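Local coordinates for protein beta-1,4-mannanase (Aplysia kurodai, PDB 3VUP) that probably hydrolyses the internal beta-1,4-mannosidic bonds of mannan in the digestive fluid of the sea hare, at residues Gly268-Asp271 with Pro275-His278; Asn226-Ser229 with Asn235-Asn238; Ser58-Ile63 with Val291-Glu296; Phe48-Asp53 with Asn330-Ile335. All coordinates share one frame; numbering follows the deposited sequence.

The chain is a TIM barrel of eight parallel strands. Interaction 3 spans its interior, from strand 58-65 to strand 289-293, its centre about 8 Å from the centre of the chain. Interactions 1 and 2 lie in loops that follow strands 259-262 and 220-224; their centres are about 14 Å apart, and Asn226 bonds to Asp271. Interaction 4 packs helix 36-53 on helix 324-338. Along the chain, interaction 2 precedes interaction 1, both inside the loop closed by interaction 3, itself inside that of interaction 4. Phe276 touches Phe294 to join interactions 1 and 3, and a sulfate touches interactions 3 and 4. The loops sit on the side where TIM barrels carry their active sites, as does Glu293.

Interaction 1 of 4, residues Gly268-Asp271 with Pro275-His278; sequences GKWD and PFTH
Trp270 and Thr277 mark the nearest approach of the two backbones, their CA atoms lying 7.3 Å apart. Residues 268-271 run without regular structure, whereas 275-278 begins with a 3-10 turn at Pro275 and Phe276, closed by His278 N bonding to Pro275 O at 3.2 Å. No direct hydrogen bond passes between the two runs. The six-membered ring of Trp270 has CB of Phe276 over one face, a CH-pi contact in which that CB sits 3.5 Å from the ring centroid and 16° off the normal. With CG anti to its own carbonyl carbon (chi1 -78°), Phe276 sends its ring past the indole: the planes are 21° from parallel, but displaced so that little of one ring covers the other. The tightest point is Trp270 CH2 to Phe276 CD2, at 3.3 Å. Both runs belong to the long connection between the sixth and seventh strands of the TIM barrel, 259-262 and 289-293, and Met307 of helix 304-313 touches both aromatic side chains. Phe276 also makes an edge-to-face contact with Phe294, which ties the loop to the end of the seventh strand. Further along the indole, Thr277 CG2 packs obliquely against Trp270 CD1 at 3.7 Å. The hydroxyl of Thr277 is bonded to Ala274 O and also reaches the first run through a water, which lies 2.8 Å from Thr277 OG1 and donates to Asp271 O at 2.7 Å. The carboxylate of Asp271 works elsewhere: OD1 takes a hydrogen bond from Asn226 ND2, and OD2 one from Val273 N.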
loop_
_atom_site.group_PDB
_atom_site.type_symbol
_atom_site.label_atom_id
_atom_site.label_comp_id
_atom_site.label_asym_id
_atom_site.label_seq_id
_atom_site.Cartn_x
_atom_site.Cartn_y
_atom_site.Cartn_z
ATOM N N GLY A 268 21.262 7.364 9.665
ATOM C CA GLY A 268 21.477 8.651 9.037
ATOM C C GLY A 268 21.864 8.623 7.570
ATOM O O GLY A 268 22.023 9.683 6.967
ATOM N N LYS A 269 22.010 7.435 6.989
ATOM C CA LYS A 269 22.530 7.315 5.628
ATOM C C LYS A 269 21.561 6.629 4.681
ATOM O O LYS A 269 21.005 5.575 4.997
ATOM C CB LYS A 269 23.845 6.538 5.636
ATOM C CG LYS A 269 24.942 7.210 6.432
ATOM C CD LYS A 269 26.206 6.365 6.431
ATOM C CE LYS A 269 27.352 7.069 7.143
ATOM N NZ LYS A 269 28.624 6.292 7.073
ATOM N N TRP A 270 21.379 7.223 3.507
ATOM C CA TRP A 270 20.610 6.586 2.441
ATOM C C TRP A 270 21.395 5.412 1.871
ATOM O O TRP A 270 22.604 5.520 1.664
ATOM C CB TRP A 270 20.323 7.580 1.321
ATOM C CG TRP A 270 19.423 8.702 1.707
ATOM C CD1 TRP A 270 19.736 10.029 1.746
ATOM C CD2 TRP A 270 18.050 8.598 2.093
ATOM N NE1 TRP A 270 18.639 10.761 2.133
ATOM C CE2 TRP A 270 17.593 9.905 2.357
ATOM C CE3 TRP A 270 17.161 7.529 2.239
ATOM C CZ2 TRP A 270 16.288 10.173 2.756
ATOM C CZ3 TRP A 270 15.867 7.792 2.646
ATOM C CH2 TRP A 270 15.440 9.109 2.896
ATOM N N ASP A 271 20.719 4.296 1.601
ATOM C CA ASP A 271 21.406 3.170 0.972
ATOM C C ASP A 271 21.636 3.404 -0.525
ATOM O O ASP A 271 21.250 4.438 -1.057
ATOM C CB ASP A 271 20.750 1.811 1.316
ATOM C CG ASP A 271 19.452 1.528 0.569
ATOM O OD1 ASP A 271 18.688 0.678 1.093
ATOM O OD2 ASP A 271 19.204 2.082 -0.524
ATOM N N PRO A 275 15.356 5.794 -3.104
ATOM C CA PRO A 275 14.623 6.740 -3.949
ATOM C C PRO A 275 15.022 8.197 -3.703
ATOM O O PRO A 275 15.000 8.987 -4.642
ATOM C CB PRO A 275 13.166 6.466 -3.576
ATOM C CG PRO A 275 13.164 4.977 -3.301
ATOM C CD PRO A 275 14.472 4.752 -2.556
ATOM N N PHE A 276 15.429 8.527 -2.478
ATOM C CA PHE A 276 15.790 9.895 -2.113
ATOM C C PHE A 276 17.160 10.351 -2.594
ATOM O O PHE A 276 17.533 11.496 -2.379
ATOM C CB PHE A 276 15.599 10.108 -0.610
ATOM C CG PHE A 276 14.173 10.300 -0.241
ATOM C CD1 PHE A 276 13.572 11.536 -0.434
ATOM C CD2 PHE A 276 13.405 9.258 0.240
ATOM C CE1 PHE A 276 12.237 11.738 -0.143
ATOM C CE2 PHE A 276 12.072 9.452 0.547
ATOM C CZ PHE A 276 11.489 10.686 0.354
ATOM N N THR A 277 17.896 9.468 -3.265
ATOM C CA THR A 277 19.142 9.856 -3.926
ATOM C C THR A 277 19.133 9.463 -5.401
ATOM O O THR A 277 20.158 9.527 -6.077
ATOM C CB THR A 277 20.369 9.247 -3.242
ATOM O OG1 THR A 277 20.216 7.825 -3.203
ATOM C CG2 THR A 277 20.536 9.798 -1.828
ATOM N N HIS A 278 17.960 9.080 -5.894
ATOM C CA HIS A 278 17.778 8.681 -7.280
ATOM C C HIS A 278 16.541 9.336 -7.880
ATOM O O HIS A 278 15.923 10.217 -7.270
ATOM C CB HIS A 278 17.752 7.154 -7.373
ATOM C CG HIS A 278 19.063 6.546 -7.005
ATOM N ND1 HIS A 278 19.394 6.211 -5.710
ATOM C CD2 HIS A 278 20.171 6.311 -7.750
ATOM C CE1 HIS A 278 20.635 5.758 -5.680
ATOM N NE2 HIS A 278 21.127 5.807 -6.906
HETATM O O HOH W 1 22.447 6.682 -2.064
#

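Interaction 2 of 4, residues Asn226-Ser229 with Asn235-Asn238; sequences NPKS and NMNN
Asn237 O accepts a 2.7 Å hydrogen bond from a water that also donates to Lys228 O at 2.8 Å, and this water is the polar link between the two runs. The first run opens with an Asx turn: Asn226 OD1 accepts from Lys228 N at 3.0 Å with an N-H...O angle of 164°, the donor tilted somewhat from the carbonyl plane. The turn leads the chain out of the fifth barrel strand, 220-224, into a 3-10 segment at 227-229. Against that segment lies Met236. Its CB approaches Lys228 O to 3.3 Å, and a bend at chi2 (-66°) turns the thioether back across the start of the lysine chain, so that Met236 SD lies 3.8 Å from Lys228 CB and Met236 CE 3.9 Å from Lys228 CG. The lysine itself runs extended past the sulfur, and its NZ makes a long, weak ion pair with Asp271 OD1. The backbones also come close at Ser229, which hydrogen-bonds through its backbone to His239, while its OG is held by Glu164. The asparagine amides also find partners outside the two runs: Asn237 ND2 donates to Lys176 O, and Asn238 OD1 is gripped by both Asn230 ND2 and Tyr240 N. Ser229 O and Asn237 O, both acceptors and not bonded to each other, stand 3.3 Å apart.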
loop_
_atom_site.group_PDB
_atom_site.type_symbol
_atom_site.label_atom_id
_atom_site.label_comp_id
_atom_site.label_asym_id
_atom_site.label_seq_id
_atom_site.Cartn_x
_atom_site.Cartn_y
_atom_site.Cartn_z
ATOM N N ASN A 226 11.515 -1.387 0.486
ATOM C CA ASN A 226 12.712 -0.820 -0.107
ATOM C C ASN A 226 12.638 -1.262 -1.570
ATOM O O ASN A 226 12.280 -2.409 -1.840
ATOM C CB ASN A 226 13.933 -1.436 0.600
ATOM C CG ASN A 226 15.259 -0.835 0.163
ATOM O OD1 ASN A 226 15.549 -0.744 -1.032
ATOM N ND2 ASN A 226 16.078 -0.433 1.139
ATOM N N PRO A 227 12.966 -0.372 -2.523
ATOM C CA PRO A 227 12.879 -0.796 -3.924
ATOM C C PRO A 227 13.840 -1.925 -4.320
ATOM O O PRO A 227 13.722 -2.418 -5.436
ATOM C CB PRO A 227 13.214 0.485 -4.699
ATOM C CG PRO A 227 13.989 1.312 -3.735
ATOM C CD PRO A 227 13.370 1.037 -2.399
ATOM N N LYS A 228 14.740 -2.342 -3.432
ATOM C CA LYS A 228 15.588 -3.499 -3.702
ATOM C C LYS A 228 14.828 -4.753 -4.136
ATOM O O LYS A 228 15.407 -5.580 -4.831
ATOM C CB LYS A 228 16.489 -3.807 -2.507
ATOM C CG LYS A 228 17.641 -2.832 -2.361
ATOM C CD LYS A 228 18.433 -3.057 -1.091
ATOM C CE LYS A 228 19.554 -2.029 -0.971
ATOM N NZ LYS A 228 20.413 -2.282 0.222
ATOM N N SER A 229 13.569 -4.923 -3.725
ATOM C CA SER A 229 12.783 -6.077 -4.167
ATOM C C SER A 229 11.965 -5.830 -5.436
ATOM O O SER A 229 11.258 -6.730 -5.879
ATOM C CB SER A 229 11.829 -6.505 -3.064
ATOM O OG SER A 229 10.992 -5.405 -2.774
ATOM N N ASN A 235 21.638 -4.047 -9.514
ATOM C CA ASN A 235 22.024 -5.422 -9.182
ATOM C C ASN A 235 20.929 -6.162 -8.405
ATOM O O ASN A 235 21.206 -7.139 -7.707
ATOM C CB ASN A 235 23.368 -5.489 -8.432
ATOM C CG ASN A 235 24.459 -4.667 -9.097
ATOM O OD1 ASN A 235 24.636 -4.717 -10.317
ATOM N ND2 ASN A 235 25.200 -3.900 -8.291
ATOM N N MET A 236 19.687 -5.699 -8.552
ATOM C CA MET A 236 18.539 -6.272 -7.872
ATOM C C MET A 236 17.642 -7.035 -8.847
ATOM O O MET A 236 17.945 -7.144 -10.036
ATOM C CB MET A 236 17.767 -5.170 -7.141
ATOM C CG MET A 236 18.611 -4.490 -6.070
ATOM S SD MET A 236 19.040 -5.591 -4.706
ATOM C CE MET A 236 20.560 -4.810 -4.141
ATOM N N ASN A 237 16.529 -7.539 -8.330
ATOM C CA ASN A 237 15.598 -8.362 -9.079
ATOM C C ASN A 237 14.183 -7.890 -8.750
ATOM O O ASN A 237 13.811 -7.842 -7.575
ATOM C CB ASN A 237 15.836 -9.804 -8.623
ATOM C CG ASN A 237 14.923 -10.813 -9.269
ATOM O OD1 ASN A 237 14.263 -10.545 -10.269
ATOM N ND2 ASN A 237 14.893 -12.015 -8.691
ATOM N N ASN A 238 13.395 -7.540 -9.770
ATOM C CA ASN A 238 12.025 -7.087 -9.544
ATOM C C ASN A 238 11.080 -8.270 -9.442
ATOM O O ASN A 238 10.784 -8.924 -10.443
ATOM C CB ASN A 238 11.559 -6.154 -10.661
ATOM C CG ASN A 238 10.120 -5.728 -10.486
ATOM O OD1 ASN A 238 9.563 -5.799 -9.384
ATOM N ND2 ASN A 238 9.501 -5.288 -11.575
HETATM O O HOH W 2 15.497 -8.251 -5.517
#

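Interaction 3 of 4, residues Ser58-Ile63 with Val291-Glu296; sequences SMRLWI and VGEFWE. With SO4 (sulfate ion), chain F.
The guanidinium of Arg60 meets Glu293 OE2 at its edge, nearly in plane, and carries Trp62 NE1 over one face, 3.5 Å above it, toward the rim. Glu293 OE2 also lies at the edge of the Trp62 indole, 4.0 Å from Trp62 CZ2. Arg60 NH1 donates to Glu293 OE2 at 2.9 Å with an N-H...O angle of 152°, a salt bridge using the anti lone pair of OE2, while the guanidinium and carboxylate planes stand 50° apart. Arg60 reaches across the TIM barrel interior from the second strand to the seventh on an extended chain, CG anti to the backbone N (chi1 177°); the axes of 58-62 and 291-293 approach to 9.4 Å. NH1 also bonds Asn22 OD1, NE forms a salt bridge with Asp158, and NH2 bonds Asn161 OD1. A leucine in place of Arg60 would probably leave Glu293 OE2 without its guanidinium partner and Asp158 without its counter-charge. Glu296 N makes a weak 3.4 Å hydrogen bond to O2 of a sulfate, probably from the crystallisation liquor. Glu293 stands at the C-terminal end of the seventh strand, where related glycosidases of the GH-A clan carry their nucleophile, consistent with a similar role here. Tyr264 OH is bonded to OE1 and a Tris hydroxyl, also probably from the liquor, to OE2: a carboxylate held through both oxygens is probably restrained from turning, while OE2 still meets a small ligand.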
loop_
_atom_site.group_PDB
_atom_site.type_symbol
_atom_site.label_atom_id
_atom_site.label_comp_id
_atom_site.label_asym_id
_atom_site.label_seq_id
_atom_site.Cartn_x
_atom_site.Cartn_y
_atom_site.Cartn_z
ATOM N N SER A 58 -4.381 12.581 -0.506
ATOM C CA SER A 58 -4.203 11.117 -0.430
ATOM C C SER A 58 -3.990 10.650 0.999
ATOM O O SER A 58 -3.139 11.228 1.680
ATOM C CB SER A 58 -2.933 10.709 -1.182
ATOM O OG SER A 58 -3.090 10.762 -2.580
ATOM N N MET A 59 -4.671 9.586 1.419
ATOM C CA MET A 59 -4.462 8.960 2.722
ATOM C C MET A 59 -4.308 7.445 2.551
ATOM O O MET A 59 -5.218 6.812 2.008
ATOM C CB MET A 59 -5.672 9.238 3.620
ATOM C CG MET A 59 -5.566 8.705 5.042
ATOM S SD MET A 59 -4.568 9.714 6.147
ATOM C CE MET A 59 -5.756 10.948 6.677
ATOM N N ARG A 60 -3.205 6.878 3.035
ATOM C CA ARG A 60 -3.050 5.431 3.140
ATOM C C ARG A 60 -3.369 5.058 4.585
ATOM O O ARG A 60 -2.924 5.728 5.515
ATOM C CB ARG A 60 -1.621 5.028 2.781
ATOM C CG ARG A 60 -1.325 3.528 2.915
ATOM C CD ARG A 60 -0.011 3.218 2.249
ATOM N NE ARG A 60 0.442 1.829 2.265
ATOM C CZ ARG A 60 1.450 1.357 2.997
ATOM N NH1 ARG A 60 2.048 2.108 3.918
ATOM N NH2 ARG A 60 1.849 0.105 2.813
ATOM N N LEU A 61 -4.157 4.005 4.781
ATOM C CA LEU A 61 -4.473 3.538 6.131
ATOM C C LEU A 61 -4.695 2.035 6.087
ATOM O O LEU A 61 -5.041 1.472 5.044
ATOM C CB LEU A 61 -5.673 4.272 6.741
ATOM C CG LEU A 61 -7.091 3.870 6.324
ATOM C CD1 LEU A 61 -8.100 4.615 7.179
ATOM C CD2 LEU A 61 -7.351 4.151 4.856
ATOM N N TRP A 62 -4.452 1.388 7.216
ATOM C CA TRP A 62 -4.334 -0.059 7.244
ATOM C C TRP A 62 -5.591 -0.702 7.808
ATOM O O TRP A 62 -6.169 -0.215 8.783
ATOM C CB TRP A 62 -3.124 -0.477 8.062
ATOM C CG TRP A 62 -1.781 -0.016 7.548
ATOM C CD1 TRP A 62 -1.502 0.930 6.598
ATOM C CD2 TRP A 62 -0.529 -0.489 8.017
ATOM N NE1 TRP A 62 -0.136 1.048 6.434
ATOM C CE2 TRP A 62 0.482 0.185 7.306
ATOM C CE3 TRP A 62 -0.161 -1.447 8.965
ATOM C CZ2 TRP A 62 1.843 -0.056 7.535
ATOM C CZ3 TRP A 62 1.168 -1.687 9.189
ATOM C CH2 TRP A 62 2.162 -0.989 8.485
ATOM N N ILE A 63 -5.990 -1.814 7.191
ATOM C CA ILE A 63 -7.278 -2.441 7.457
ATOM C C ILE A 63 -7.135 -3.736 8.264
ATOM O O ILE A 63 -7.228 -3.698 9.488
ATOM C CB ILE A 63 -8.081 -2.674 6.145
ATOM C CG1 ILE A 63 -8.084 -1.404 5.265
ATOM C CG2 ILE A 63 -9.489 -3.142 6.465
ATOM C CD1 ILE A 63 -8.661 -0.170 5.920
ATOM N N VAL A 291 6.255 7.137 -3.799
ATOM C CA VAL A 291 7.080 6.972 -2.613
ATOM C C VAL A 291 6.113 7.037 -1.429
ATOM O O VAL A 291 5.698 8.117 -0.991
ATOM C CB VAL A 291 8.204 8.020 -2.529
ATOM C CG1 VAL A 291 9.045 7.777 -1.289
ATOM C CG2 VAL A 291 9.071 7.959 -3.779
ATOM N N GLY A 292 5.706 5.855 -0.971
ATOM C CA GLY A 292 4.551 5.695 -0.109
ATOM C C GLY A 292 4.790 5.675 1.391
ATOM O O GLY A 292 3.820 5.598 2.144
ATOM N N GLU A 293 6.052 5.739 1.820
ATOM C CA GLU A 293 6.403 5.986 3.225
ATOM C C GLU A 293 7.758 6.652 3.281
ATOM O O GLU A 293 8.665 6.255 2.549
ATOM C CB GLU A 293 6.527 4.701 4.042
ATOM C CG GLU A 293 5.257 3.944 4.346
ATOM C CD GLU A 293 5.496 2.761 5.268
ATOM O OE1 GLU A 293 6.570 2.705 5.923
ATOM O OE2 GLU A 293 4.597 1.894 5.344
ATOM N N PHE A 294 7.888 7.615 4.192
ATOM C CA PHE A 294 9.147 8.251 4.546
ATOM C C PHE A 294 8.865 9.189 5.709
ATOM O O PHE A 294 7.710 9.572 5.929
ATOM C CB PHE A 294 9.742 9.043 3.370
ATOM C CG PHE A 294 8.859 10.155 2.850
ATOM C CD1 PHE A 294 8.981 11.457 3.322
ATOM C CD2 PHE A 294 7.922 9.898 1.861
ATOM C CE1 PHE A 294 8.182 12.471 2.826
ATOM C CE2 PHE A 294 7.119 10.909 1.355
ATOM C CZ PHE A 294 7.251 12.202 1.840
ATOM N N TRP A 295 9.906 9.562 6.449
ATOM C CA TRP A 295 9.768 10.597 7.465
ATOM C C TRP A 295 11.111 11.230 7.784
ATOM O O TRP A 295 12.163 10.677 7.467
ATOM C CB TRP A 295 9.052 10.122 8.736
ATOM C CG TRP A 295 9.673 8.991 9.507
ATOM C CD1 TRP A 295 10.825 8.302 9.240
ATOM C CD2 TRP A 295 9.135 8.430 10.701
ATOM N NE1 TRP A 295 11.018 7.326 10.196
ATOM C CE2 TRP A 295 9.983 7.381 11.094
ATOM C CE3 TRP A 295 7.993 8.695 11.454
ATOM C CZ2 TRP A 295 9.740 6.620 12.239
ATOM C CZ3 TRP A 295 7.749 7.943 12.581
ATOM C CH2 TRP A 295 8.613 6.909 12.960
ATOM N N GLU A 296 11.071 12.395 8.418
ATOM C CA GLU A 296 12.275 13.184 8.604
ATOM C C GLU A 296 13.299 12.516 9.521
ATOM O O GLU A 296 14.505 12.628 9.291
ATOM C CB GLU A 296 11.911 14.580 9.120
ATOM C CG GLU A 296 13.098 15.521 9.253
ATOM C CD GLU A 296 12.719 16.958 9.607
ATOM O OE1 GLU A 296 13.483 17.596 10.354
ATOM O OE2 GLU A 296 11.707 17.485 9.110
HETATM S S SO4 F . 8.996 13.277 11.109
HETATM O O1 SO4 F . 8.070 12.233 11.467
HETATM O O2 SO4 F . 8.370 13.743 9.934
HETATM O O3 SO4 F . 8.846 14.436 11.965
HETATM O O4 SO4 F . 10.345 12.755 11.266
#

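Interaction 4 of 4, residues Phe48-Asp53 with Asn330-Ile335; sequences FKKLHD and NQRKGI. With SO4 (sulfate ion), chain F.
Leu51 and Ile335 make the apolar part of this contact, their side chains crossing at about a right angle with CD1 of Leu51 3.8 Å from CD1 of Ile335. Beside them, the polar part pairs Lys50 with Arg332, described here in one of its two deposited conformers. A bend at chi3 (-73°) turns the Arg332 guanidinium so that Lys50 CD lies over one face, 3.9 Å above the plane and toward the rim, and Arg332 CD comes 3.7 Å from Lys50 O. The like charges, Lys50 NZ and Arg332 NH2, are 4.4 Å apart, but each has an acidic mate outside these runs, Glu47 for the lysine and Asp329 for the arginine. Two waters in the guanidinium plane accept from both groups; one lies 2.9 Å from Lys50 NZ and 2.8 Å from Arg332 NH1. Within helix 36-53, Lys49 NZ forms a 2.8 Å salt bridge with Asp53 OD2, on its syn lone pair. On another side of helix 324-338 a sulfate, probably from the crystallisation liquor, takes hydrogen bonds, some of them weak, from Asn330 ND2 and Gln331 NE2. Gln331 also bonds to Ser321 OG and Trp322 O, and a leucine here would probably leave both without their amide mate and weaken the hold on the sulfate. The two helices, which follow the first and last strands of the barrel, close its outer ring; Leu51 rests on Met59 of strand 58-65, and Ile335 on Phe308 of helix 304-313.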
loop_
_atom_site.group_PDB
_atom_site.type_symbol
_atom_site.label_atom_id
_atom_site.label_comp_id
_atom_site.label_asym_id
_atom_site.label_seq_id
_atom_site.Cartn_x
_atom_site.Cartn_y
_atom_site.Cartn_z
ATOM N N PHE A 48 -8.606 13.355 8.465
ATOM C CA PHE A 48 -8.923 13.704 7.085
ATOM C C PHE A 48 -9.041 15.221 6.909
ATOM O O PHE A 48 -8.559 15.783 5.928
ATOM C CB PHE A 48 -10.206 13.014 6.619
ATOM C CG PHE A 48 -10.003 11.578 6.211
ATOM C CD1 PHE A 48 -9.683 11.262 4.904
ATOM C CD2 PHE A 48 -10.112 10.546 7.132
ATOM C CE1 PHE A 48 -9.485 9.950 4.514
ATOM C CE2 PHE A 48 -9.917 9.224 6.742
ATOM C CZ PHE A 48 -9.608 8.933 5.432
ATOM N N LYS A 49 -9.694 15.888 7.850
ATOM C CA LYS A 49 -9.841 17.335 7.757
ATOM C C LYS A 49 -8.486 18.034 7.797
ATOM O O LYS A 49 -8.212 18.905 6.973
ATOM C CB LYS A 49 -10.733 17.866 8.868
ATOM C CG LYS A 49 -10.936 19.370 8.782
ATOM C CD LYS A 49 -11.858 19.869 9.872
ATOM C CE LYS A 49 -12.336 21.286 9.591
ATOM N NZ LYS A 49 -11.209 22.247 9.524
ATOM N N LYS A 50 -7.639 17.659 8.751
ATOM C CA LYS A 50 -6.319 18.276 8.865
ATOM C C LYS A 50 -5.489 18.055 7.607
ATOM O O LYS A 50 -4.797 18.965 7.143
ATOM C CB LYS A 50 -5.568 17.749 10.087
ATOM C CG LYS A 50 -6.140 18.264 11.393
ATOM C CD LYS A 50 -5.299 17.861 12.587
ATOM C CE LYS A 50 -5.358 16.358 12.821
ATOM N NZ LYS A 50 -4.649 15.957 14.073
ATOM N N LEU A 51 -5.558 16.848 7.052
ATOM C CA LEU A 51 -4.825 16.544 5.835
ATOM C C LEU A 51 -5.304 17.388 4.660
ATOM O O LEU A 51 -4.502 17.961 3.923
ATOM C CB LEU A 51 -4.954 15.061 5.509
ATOM C CG LEU A 51 -4.291 14.608 4.213
ATOM C CD1 LEU A 51 -2.789 14.877 4.253
ATOM C CD2 LEU A 51 -4.575 13.135 3.970
ATOM N N HIS A 52 -6.619 17.471 4.489
ATOM C CA HIS A 52 -7.185 18.298 3.436
ATOM C C HIS A 52 -6.810 19.772 3.603
ATOM O O HIS A 52 -6.416 20.447 2.648
ATOM C CB HIS A 52 -8.705 18.174 3.424
ATOM C CG HIS A 52 -9.369 19.212 2.580
ATOM N ND1 HIS A 52 -9.271 19.222 1.206
ATOM C CD2 HIS A 52 -10.107 20.295 2.914
ATOM C CE1 HIS A 52 -9.938 20.257 0.727
ATOM N NE2 HIS A 52 -10.453 20.926 1.743
ATOM N N ASP A 53 -6.952 20.275 4.822
ATOM C CA ASP A 53 -6.652 21.676 5.091
ATOM C C ASP A 53 -5.186 22.008 4.791
ATOM O O ASP A 53 -4.868 23.129 4.401
ATOM C CB ASP A 53 -7.007 22.039 6.533
ATOM C CG ASP A 53 -8.510 22.064 6.781
ATOM O OD1 ASP A 53 -9.278 22.098 5.797
ATOM O OD2 ASP A 53 -8.919 22.071 7.964
ATOM N N ASN A 330 4.602 18.116 11.877
ATOM C CA ASN A 330 5.746 18.371 11.031
ATOM C C ASN A 330 5.438 18.078 9.570
ATOM O O ASN A 330 5.767 18.862 8.677
ATOM C CB ASN A 330 6.941 17.537 11.493
ATOM C CG ASN A 330 8.238 17.982 10.852
ATOM O OD1 ASN A 330 8.532 19.177 10.802
ATOM N ND2 ASN A 330 9.012 17.024 10.337
ATOM N N GLN A 331 4.811 16.938 9.316
ATOM C CA GLN A 331 4.658 16.478 7.944
ATOM C C GLN A 331 3.734 17.361 7.114
ATOM O O GLN A 331 3.952 17.531 5.914
ATOM C CB GLN A 331 4.235 15.006 7.908
ATOM C CG GLN A 331 5.325 14.114 8.476
ATOM C CD GLN A 331 4.929 12.659 8.579
ATOM O OE1 GLN A 331 3.815 12.266 8.230
ATOM N NE2 GLN A 331 5.855 11.843 9.056
ATOM N N ARG A 332 2.728 17.942 7.759
ATOM C CA ARG A 332 1.835 18.863 7.072
ATOM C C ARG A 332 2.557 20.048 6.461
ATOM O O ARG A 332 2.079 20.618 5.481
ATOM C CB ARG A 332 0.749 19.368 8.006
ATOM C CG ARG A 332 -0.371 18.381 8.211
ATOM C CD ARG A 332 -1.539 18.982 8.979
ATOM N NE ARG A 332 -1.259 19.168 10.398
ATOM C CZ ARG A 332 -1.378 18.210 11.312
ATOM N NH1 ARG A 332 -1.117 18.467 12.588
ATOM N NH2 ARG A 332 -1.744 16.981 10.948
ATOM N N LYS A 333 3.694 20.431 7.035
ATOM C CA LYS A 333 4.455 21.525 6.450
ATOM C C LYS A 333 4.928 21.181 5.051
ATOM O O LYS A 333 4.918 22.025 4.156
ATOM C CB LYS A 333 5.708 21.806 7.276
ATOM C CG LYS A 333 5.463 22.209 8.697
ATOM C CD LYS A 333 6.775 22.398 9.439
ATOM C CE LYS A 333 7.535 23.606 8.920
ATOM N NZ LYS A 333 8.834 23.772 9.620
ATOM N N GLY A 334 5.370 19.943 4.866
ATOM C CA GLY A 334 5.833 19.521 3.558
ATOM C C GLY A 334 4.702 19.383 2.563
ATOM O O GLY A 334 4.827 19.783 1.407
ATOM N N ILE A 335 3.595 18.802 3.015
ATOM C CA ILE A 335 2.391 18.694 2.207
ATOM C C ILE A 335 1.922 20.081 1.747
ATOM O O ILE A 335 1.629 20.289 0.569
ATOM C CB ILE A 335 1.297 17.963 3.005
ATOM C CG1 ILE A 335 1.714 16.506 3.234
ATOM C CG2 ILE A 335 -0.052 18.057 2.313
ATOM C CD1 ILE A 335 0.930 15.810 4.315
HETATM S S SO4 F . 8.996 13.277 11.109
HETATM O O1 SO4 F . 8.070 12.233 11.467
HETATM O O2 SO4 F . 8.370 13.743 9.934
HETATM O O3 SO4 F . 8.846 14.436 11.965
HETATM O O4 SO4 F . 10.345 12.755 11.266
HETATM O O HOH W 3 -2.247 14.658 12.712
HETATM O O HOH W 4 -1.957 16.741 14.616
#